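Local atomic coordinates of uncharacterized protein (Enterococcus faecalis, PDB entry 3CLQ), a protein that is of unknown function but belongs to the AllG family, related to a subunit of oxamate carbamoyltransferase, and may share a role in that chemistry. Residues B[53-56]-B[57-60]; B[118-121]-B[122-125]; B[144-147]-B[148-151]; B[368-371]-B[372-375]. All blocks are in the same frame, centred on the assembly; numbering follows the deposited sequence.

Overall arrangement
The four contacts are local ones, each made within eight consecutive residues, and they follow one another along the chain without touching. Contact 1 is a turn leading into helix 60-73, and contact 3 is the first turn of helix 146-168. These two lie nearest each other, with about 7 Å between nearest atoms and 22 Å between centres. Contact 2 is the hairpin turn between strands 114-120 and 126-130. It lies 33 Å from contact 1, centre to centre, on the opposite side of the chain's centre. Contact 4, where strand 363-369 passes into helix 371-377, is 43 Å from contact 3 between centres. No active site is established.

Contact 1: residues B[53-56]-B[57-60]; sequences ITYE and NMCG
M58, a selenomethionine, reaches back across the turn to Y55, T54 and I53. Its SE atom lies 3.9 Å from Y55 CD1. This is a Met-aromatic contact in which the selenium meets the ring obliquely, 66° off the ring normal. The two side chains cross at about a right angle. Further out, M58 CE reaches I53 CG2 at 4.0 Å. M58 CG also packs against the backbone, 3.3 Å from T54 O. The M58 chain is extended beyond CG (chi2 177°, chi3 172°), which carries the methyl group as far as I53. I53 CD1 also lies 3.8 Å from N57 O. T54 and N57 lie side by side and point the same way. T54 OG1 is 3.2 Å from N57 ND2, too poorly angled for a hydrogen bond.

The backbone sets these positions. Residues 55-58 form a type I beta turn, closed by the hydrogen bond from M58 N to Y55 O at 2.8 Å. The donor stands above the carbonyl plane of Y55. E56 and N57 take the two middle places of the turn and are exposed, while Y55 and M58 are buried.

Outside the turn, Y55 OH is held by hydrogen bonds with D83 and Q67, and M58 O accepts one from K63 NZ. The turn sits just before helix 60-73. Y55 touches both that helix (K63, V66) and helix 79-87 (A86, R87), and I53 and M58 lie against H48 of strand 45-48.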
loop_
_atom_site.group_PDB
_atom_site.type_symbol
_atom_site.label_atom_id
_atom_site.label_comp_id
_atom_site.label_asym_id
_atom_site.label_seq_id
_atom_site.Cartn_x
_atom_site.Cartn_y
_atom_site.Cartn_z
ATOM N N ILE B 53 10.760 35.020 -8.417
ATOM C CA ILE B 53 10.509 35.310 -9.826
ATOM C C ILE B 53 9.368 36.320 -9.961
ATOM O O ILE B 53 8.272 36.112 -9.452
ATOM C CB ILE B 53 10.173 34.018 -10.612
ATOM C CG1 ILE B 53 10.069 34.290 -12.110
ATOM C CG2 ILE B 53 8.883 33.400 -10.089
ATOM C CD1 ILE B 53 10.353 33.096 -12.962
ATOM N N THR B 54 9.621 37.424 -10.634
ATOM C CA THR B 54 8.541 38.363 -10.882
ATOM C C THR B 54 7.460 37.710 -11.737
ATOM O O THR B 54 7.684 36.657 -12.330
ATOM C CB THR B 54 9.041 39.630 -11.565
ATOM O OG1 THR B 54 9.737 39.261 -12.755
ATOM C CG2 THR B 54 9.984 40.373 -10.651
ATOM N N TYR B 55 6.291 38.339 -11.788
ATOM C CA TYR B 55 5.167 37.793 -12.522
ATOM C C TYR B 55 5.453 37.841 -14.013
ATOM O O TYR B 55 5.260 36.845 -14.709
ATOM C CB TYR B 55 3.883 38.548 -12.189
ATOM C CG TYR B 55 2.712 38.175 -13.064
ATOM C CD1 TYR B 55 1.999 37.007 -12.839
ATOM C CD2 TYR B 55 2.313 38.992 -14.124
ATOM C CE1 TYR B 55 0.923 36.654 -13.638
ATOM C CE2 TYR B 55 1.228 38.651 -14.930
ATOM C CZ TYR B 55 0.536 37.477 -14.677
ATOM O OH TYR B 55 -0.541 37.115 -15.459
ATOM N N GLU B 56 5.926 38.986 -14.502
ATOM C CA GLU B 56 6.181 39.126 -15.938
ATOM C C GLU B 56 7.115 38.052 -16.476
ATOM O O GLU B 56 7.010 37.663 -17.633
ATOM C CB GLU B 56 6.727 40.517 -16.310
ATOM C CG GLU B 56 5.779 41.667 -16.047
ATOM C CD GLU B 56 5.608 41.903 -14.566
ATOM O OE1 GLU B 56 6.607 41.728 -13.830
ATOM O OE2 GLU B 56 4.481 42.237 -14.129
ATOM N N ASN B 57 8.030 37.561 -15.654
ATOM C CA ASN B 57 8.922 36.521 -16.146
ATOM C C ASN B 57 8.419 35.092 -15.931
ATOM O O ASN B 57 9.055 34.144 -16.383
ATOM C CB ASN B 57 10.349 36.726 -15.640
ATOM C CG ASN B 57 10.888 38.109 -15.991
ATOM O OD1 ASN B 57 10.538 38.685 -17.031
ATOM N ND2 ASN B 57 11.733 38.655 -15.126
HETATM N N MSE B 58 7.263 34.934 -15.288
HETATM C CA MSE B 58 6.692 33.587 -15.078
HETATM C C MSE B 58 6.303 32.952 -16.402
HETATM O O MSE B 58 6.264 33.618 -17.418
HETATM C CB MSE B 58 5.485 33.612 -14.147
HETATM C CG MSE B 58 5.815 33.938 -12.708
HETATM SE SE MSE B 58 4.178 34.036 -11.621
HETATM C CE MSE B 58 4.946 34.185 -9.823
ATOM N N CYS B 59 6.016 31.659 -16.390
ATOM C CA CYS B 59 5.790 30.942 -17.632
ATOM C C CYS B 59 4.310 30.770 -17.894
ATOM O O CYS B 59 3.490 31.027 -17.015
ATOM C CB CYS B 59 6.461 29.576 -17.582
ATOM S SG CYS B 59 5.592 28.367 -16.537
ATOM N N GLY B 60 3.978 30.330 -19.103
ATOM C CA GLY B 60 2.598 30.046 -19.464
ATOM C C GLY B 60 1.771 29.475 -18.320
ATOM O O GLY B 60 0.948 30.174 -17.738
#

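Contact 2: residues B[118-121]-B[122-125]; sequences IKNE and TYGN
N120 forms hydrogen bonds with all four residues 122-125, that with Y123 weak. The backbone bonds come first. N120 N donates to N125 O at 2.6 Å, and G124 N donates to N120 O at 2.7 Å. Together they tie the end of strand 114-120 to the returning chain.

The side-chain bonds form a second set. N120 CG is anti to its own N (chi1 -161°), which sends the amide over the turn. There OD1 accepts from T122 N at 3.0 Å and, weakly, from Y123 N. The T122 donor stands above the amide plane. N120 ND2 donates to N125 OD1 at 3.1 Å, with the two amide planes 65° apart. Outside the turn, S24 OG also bonds N120 ND2, K25 N bonds N120 OD1, and N125 ND2 reaches C243 O. The buried amide of N120 is therefore gripped at both ends.

Packing is slighter. N120 ND2 lies at the edge of the Y123 ring, 3.9 Å from Y123 CD2, with amide and ring nearly perpendicular. G124 has a positive phi (74°), the left-handed conformation usual at the last position of such loops. The T122 N bond to OD1 makes an Asx turn. With G124 N to N120 O it forms an Asx motif, in a beta hairpin with four-residue loop 121-124.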
loop_
_atom_site.group_PDB
_atom_site.type_symbol
_atom_site.label_atom_id
_atom_site.label_comp_id
_atom_site.label_asym_id
_atom_site.label_seq_id
_atom_site.Cartn_x
_atom_site.Cartn_y
_atom_site.Cartn_z
ATOM N N ILE B 118 1.727 21.047 9.410
ATOM C CA ILE B 118 2.609 19.947 9.761
ATOM C C ILE B 118 3.669 20.468 10.709
ATOM O O ILE B 118 4.346 21.430 10.399
ATOM C CB ILE B 118 3.296 19.377 8.490
ATOM C CG1 ILE B 118 2.280 18.704 7.578
ATOM C CG2 ILE B 118 4.365 18.364 8.842
ATOM C CD1 ILE B 118 2.830 18.442 6.212
ATOM N N LYS B 119 3.830 19.843 11.860
ATOM C CA LYS B 119 4.666 20.422 12.896
ATOM C C LYS B 119 5.730 19.423 13.251
ATOM O O LYS B 119 5.439 18.252 13.368
ATOM C CB LYS B 119 3.817 20.743 14.124
ATOM C CG LYS B 119 4.478 21.598 15.176
ATOM C CD LYS B 119 3.434 22.026 16.219
ATOM C CE LYS B 119 3.870 21.708 17.671
ATOM N NZ LYS B 119 3.849 20.218 17.950
ATOM N N ASN B 120 6.969 19.872 13.409
ATOM C CA ASN B 120 8.038 18.959 13.767
ATOM C C ASN B 120 8.016 18.560 15.250
ATOM O O ASN B 120 8.287 19.383 16.126
ATOM C CB ASN B 120 9.375 19.582 13.421
ATOM C CG ASN B 120 10.486 18.556 13.338
ATOM O OD1 ASN B 120 10.413 17.480 13.946
ATOM N ND2 ASN B 120 11.536 18.886 12.580
ATOM N N GLU B 121 7.725 17.290 15.529
ATOM C CA GLU B 121 7.646 16.813 16.914
ATOM C C GLU B 121 9.002 16.901 17.619
ATOM O O GLU B 121 9.068 17.014 18.847
ATOM C CB GLU B 121 7.112 15.380 16.986
ATOM C CG GLU B 121 6.802 14.883 18.396
ATOM C CD GLU B 121 6.402 13.389 18.458
ATOM O OE1 GLU B 121 7.296 12.504 18.564
ATOM O OE2 GLU B 121 5.189 13.088 18.424
ATOM N N THR B 122 10.086 16.847 16.857
ATOM C CA THR B 122 11.393 16.854 17.480
ATOM C C THR B 122 11.903 18.281 17.668
ATOM O O THR B 122 12.425 18.623 18.732
ATOM C CB THR B 122 12.399 16.040 16.650
ATOM O OG1 THR B 122 11.856 14.755 16.376
ATOM C CG2 THR B 122 13.717 15.864 17.395
ATOM N N TYR B 123 11.735 19.110 16.642
ATOM C CA TYR B 123 12.457 20.385 16.555
ATOM C C TYR B 123 11.500 21.581 16.576
ATOM O O TYR B 123 11.912 22.751 16.658
ATOM C CB TYR B 123 13.393 20.383 15.323
ATOM C CG TYR B 123 14.541 19.401 15.509
ATOM C CD1 TYR B 123 15.466 19.610 16.537
ATOM C CD2 TYR B 123 14.681 18.244 14.709
ATOM C CE1 TYR B 123 16.511 18.722 16.779
ATOM C CE2 TYR B 123 15.743 17.328 14.941
ATOM C CZ TYR B 123 16.655 17.584 16.003
ATOM O OH TYR B 123 17.731 16.766 16.327
ATOM N N GLY B 124 10.215 21.265 16.491
ATOM C CA GLY B 124 9.180 22.237 16.734
ATOM C C GLY B 124 8.930 23.276 15.676
ATOM O O GLY B 124 8.273 24.288 15.952
ATOM N N ASN B 125 9.447 23.065 14.473
ATOM C CA ASN B 125 9.156 23.987 13.386
ATOM C C ASN B 125 7.975 23.476 12.575
ATOM O O ASN B 125 7.673 22.283 12.572
ATOM C CB ASN B 125 10.375 24.207 12.502
ATOM C CG ASN B 125 10.779 22.949 11.756
ATOM O OD1 ASN B 125 11.303 22.004 12.360
ATOM N ND2 ASN B 125 10.545 22.924 10.432
#

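Contact 3: residues B[144-147]-B[148-151]; sequences NDQS and VVDR
Q146 meets both V149 and D150, three and four residues further along the helix. The close packing is at V149. V149 CG1 sits between the N and the carbonyl carbon of its own residue (chi1 49°), which turns this methyl toward the carbonyls of D145 and Q146. The tight place is V149 CG1 to Q146 O, 3.0 Å; V149 CG1 is 3.3 Å from D145 O. The Q146 side chain crosses V149 obliquely, with OE1 3.4 Å from V149 CG1.

Backbone bonds hold this part together. D150 N donates to Q146 O at 2.9 Å in a nearly straight bond. R151 N donates to S147 O at 3.1 Å, also close to straight. The first bond of the series, from V149 N to D145 O, is weak. V148 is buried and touches L139.

The Q146 and D150 side chains form an exposed, looser pair that crosses at about a right angle. Both Q146 torsions are off staggered values (chi1 -126°, chi2 -32°), so the fold of this chain is strained or loosely defined. Q146 NE2 lies 2.6 Å from D150 OD1 and 2.8 Å from D150 OD2, a doubtful detail. D145 is also exposed, and touches K137 together with S147. Its side chain makes no capping bond.

D145 stands at the N-cap and D150 just past the first turn of helix 146-168. Negative charge at this end would probably interact favourably with the helix dipole, even without a side-chain cap.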
loop_
_atom_site.group_PDB
_atom_site.type_symbol
_atom_site.label_atom_id
_atom_site.label_comp_id
_atom_site.label_asym_id
_atom_site.label_seq_id
_atom_site.Cartn_x
_atom_site.Cartn_y
_atom_site.Cartn_z
ATOM N N ASN B 144 -7.908 27.200 -15.666
ATOM C CA ASN B 144 -8.788 28.140 -14.939
ATOM C C ASN B 144 -10.163 28.393 -15.547
ATOM O O ASN B 144 -10.566 29.530 -15.699
ATOM C CB ASN B 144 -8.078 29.472 -14.634
ATOM C CG ASN B 144 -7.182 29.931 -15.772
ATOM O OD1 ASN B 144 -7.601 30.003 -16.920
ATOM N ND2 ASN B 144 -5.945 30.255 -15.450
ATOM N N ASP B 145 -10.872 27.322 -15.887
ATOM C CA ASP B 145 -12.293 27.387 -16.218
ATOM C C ASP B 145 -13.127 27.856 -15.041
ATOM O O ASP B 145 -12.634 27.997 -13.920
ATOM C CB ASP B 145 -12.807 25.990 -16.538
ATOM C CG ASP B 145 -12.290 25.470 -17.834
ATOM O OD1 ASP B 145 -12.479 26.146 -18.867
ATOM O OD2 ASP B 145 -11.707 24.373 -17.818
ATOM N N GLN B 146 -14.416 28.047 -15.297
ATOM C CA GLN B 146 -15.388 28.065 -14.235
ATOM C C GLN B 146 -15.241 26.754 -13.446
ATOM O O GLN B 146 -15.128 26.766 -12.212
ATOM C CB GLN B 146 -16.800 28.190 -14.804
ATOM C CG GLN B 146 -17.611 29.357 -14.233
ATOM C CD GLN B 146 -17.264 29.686 -12.776
ATOM O OE1 GLN B 146 -16.841 30.807 -12.458
ATOM N NE2 GLN B 146 -17.446 28.709 -11.890
ATOM N N SER B 147 -15.192 25.615 -14.128
ATOM C CA SER B 147 -15.161 24.367 -13.368
ATOM C C SER B 147 -14.088 24.396 -12.272
ATOM O O SER B 147 -14.381 24.111 -11.108
ATOM C CB SER B 147 -15.092 23.116 -14.259
ATOM O OG SER B 147 -13.995 23.123 -15.141
ATOM N N VAL B 148 -12.861 24.768 -12.626
ATOM C CA VAL B 148 -11.758 24.841 -11.655
ATOM C C VAL B 148 -11.992 25.797 -10.487
ATOM O O VAL B 148 -11.677 25.479 -9.339
ATOM C CB VAL B 148 -10.438 25.268 -12.320
ATOM C CG1 VAL B 148 -9.417 25.699 -11.270
ATOM C CG2 VAL B 148 -9.895 24.145 -13.180
ATOM N N VAL B 149 -12.515 26.984 -10.765
ATOM C CA VAL B 149 -12.773 27.902 -9.658
ATOM C C VAL B 149 -13.881 27.381 -8.728
ATOM O O VAL B 149 -13.773 27.522 -7.514
ATOM C CB VAL B 149 -13.021 29.340 -10.123
ATOM C CG1 VAL B 149 -14.037 29.366 -11.230
ATOM C CG2 VAL B 149 -13.465 30.202 -8.952
ATOM N N ASP B 150 -14.915 26.756 -9.296
ATOM C CA ASP B 150 -15.929 26.062 -8.503
ATOM C C ASP B 150 -15.329 25.020 -7.539
ATOM O O ASP B 150 -15.629 25.033 -6.345
ATOM C CB ASP B 150 -16.939 25.356 -9.403
ATOM C CG ASP B 150 -17.698 26.303 -10.284
ATOM O OD1 ASP B 150 -18.144 27.368 -9.811
ATOM O OD2 ASP B 150 -17.864 25.978 -11.473
ATOM N N ARG B 151 -14.509 24.110 -8.054
ATOM C CA ARG B 151 -13.881 23.112 -7.195
ATOM C C ARG B 151 -13.019 23.725 -6.091
ATOM O O ARG B 151 -13.009 23.238 -4.960
ATOM C CB ARG B 151 -13.031 22.149 -7.995
ATOM C CG ARG B 151 -12.341 21.087 -7.120
ATOM C CD ARG B 151 -11.703 20.081 -8.018
ATOM N NE ARG B 151 -12.461 20.080 -9.261
ATOM C CZ ARG B 151 -13.001 19.007 -9.826
ATOM N NH1 ARG B 151 -12.841 17.793 -9.287
ATOM N NH2 ARG B 151 -13.678 19.149 -10.958
#

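Contact 4: residues B[368-371]-B[372-375]; sequences GIDV and LKVL
D370 is the N-cap of helix 371-377, which follows closely on strand 363-369. D370 OD2 accepts from L372 N at 2.6 Å and, weakly, from K373 N at 3.5 Å. CG lies anti to the backbone N (chi1 171°), which brings OD2 to these first-turn amides; L372 N meets it nearly along the C-O axis. The carboxylate runs beside the L372 side chain, with OD2 only 3.1 Å from L372 CB. T255 OG1 also hydrogen-bonds D370 OD2, so this buried oxygen has partners in both the helix and a neighbouring segment.

D370 O accepts from V374 N at 3.0 Å and, weakly, from K373 N. L375 N to V371 O is the next bond of the helix.

The aliphatic part of K373 crosses D370 at about a right angle, its CE 3.7 Å from D370 OD1. K373 NZ, 4.4 Å from D370 OD1, is beyond a salt bridge and makes a weak hydrogen bond to T348 O. On the apolar side, V374 CG2 lies 3.9 Å from I369 CG2. I347 touches both side chains, while V371, L372 and L375 pack on helix 407-419. The OD2 bond to L372 N is an Asx turn; with V374 N to D370 O it makes an Asx motif, the N-cap of helix 371-377.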
loop_
_atom_site.group_PDB
_atom_site.type_symbol
_atom_site.label_atom_id
_atom_site.label_comp_id
_atom_site.label_asym_id
_atom_site.label_seq_id
_atom_site.Cartn_x
_atom_site.Cartn_y
_atom_site.Cartn_z
ATOM N N GLY B 368 20.968 13.873 2.727
ATOM C CA GLY B 368 21.902 14.961 2.907
ATOM C C GLY B 368 22.808 15.105 1.713
ATOM O O GLY B 368 24.002 14.806 1.789
ATOM N N ILE B 369 22.209 15.545 0.607
ATOM C CA ILE B 369 22.928 15.918 -0.602
ATOM C C ILE B 369 23.943 16.970 -0.263
ATOM O O ILE B 369 23.581 18.062 0.182
ATOM C CB ILE B 369 22.000 16.536 -1.663
ATOM C CG1 ILE B 369 21.008 15.478 -2.161
ATOM C CG2 ILE B 369 22.823 17.035 -2.803
ATOM C CD1 ILE B 369 19.688 16.021 -2.639
ATOM N N ASP B 370 25.205 16.636 -0.486
ATOM C CA ASP B 370 26.303 17.447 -0.056
ATOM C C ASP B 370 26.939 18.117 -1.271
ATOM O O ASP B 370 27.515 17.455 -2.149
ATOM C CB ASP B 370 27.306 16.562 0.675
ATOM C CG ASP B 370 28.605 17.273 0.980
ATOM O OD1 ASP B 370 29.336 16.787 1.867
ATOM O OD2 ASP B 370 28.912 18.317 0.344
ATOM N N VAL B 371 26.832 19.443 -1.301
ATOM C CA VAL B 371 27.382 20.259 -2.360
ATOM C C VAL B 371 28.777 19.814 -2.794
ATOM O O VAL B 371 29.062 19.685 -3.978
ATOM C CB VAL B 371 27.451 21.721 -1.913
ATOM C CG1 VAL B 371 28.590 22.426 -2.626
ATOM C CG2 VAL B 371 26.144 22.413 -2.193
ATOM N N LEU B 372 29.638 19.578 -1.817
ATOM C CA LEU B 372 31.039 19.268 -2.066
ATOM C C LEU B 372 31.189 17.951 -2.831
ATOM O O LEU B 372 31.995 17.833 -3.745
ATOM C CB LEU B 372 31.751 19.173 -0.716
ATOM C CG LEU B 372 33.230 19.495 -0.515
ATOM C CD1 LEU B 372 33.535 20.947 -0.820
ATOM C CD2 LEU B 372 33.602 19.185 0.925
ATOM N N LYS B 373 30.405 16.951 -2.459
ATOM C CA LYS B 373 30.509 15.667 -3.129
ATOM C C LYS B 373 29.859 15.687 -4.513
ATOM O O LYS B 373 30.291 14.963 -5.416
ATOM C CB LYS B 373 29.928 14.543 -2.267
ATOM C CG LYS B 373 30.576 14.403 -0.887
ATOM C CD LYS B 373 29.977 13.234 -0.123
ATOM C CE LYS B 373 30.400 13.248 1.332
ATOM N NZ LYS B 373 29.499 12.398 2.135
ATOM N N VAL B 374 28.834 16.513 -4.702
ATOM C CA VAL B 374 28.261 16.621 -6.027
ATOM C C VAL B 374 29.391 17.040 -6.967
ATOM O O VAL B 374 29.532 16.520 -8.070
ATOM C CB VAL B 374 27.083 17.619 -6.073
ATOM C CG1 VAL B 374 26.555 17.758 -7.500
ATOM C CG2 VAL B 374 25.965 17.170 -5.127
ATOM N N LEU B 375 30.236 17.946 -6.485
ATOM C CA LEU B 375 31.298 18.534 -7.270
ATOM C C LEU B 375 32.452 17.592 -7.557
ATOM O O LEU B 375 32.990 17.572 -8.671
ATOM C CB LEU B 375 31.827 19.781 -6.566
ATOM C CG LEU B 375 31.730 21.142 -7.259
ATOM C CD1 LEU B 375 30.486 21.261 -8.144
ATOM C CD2 LEU B 375 31.766 22.246 -6.214
#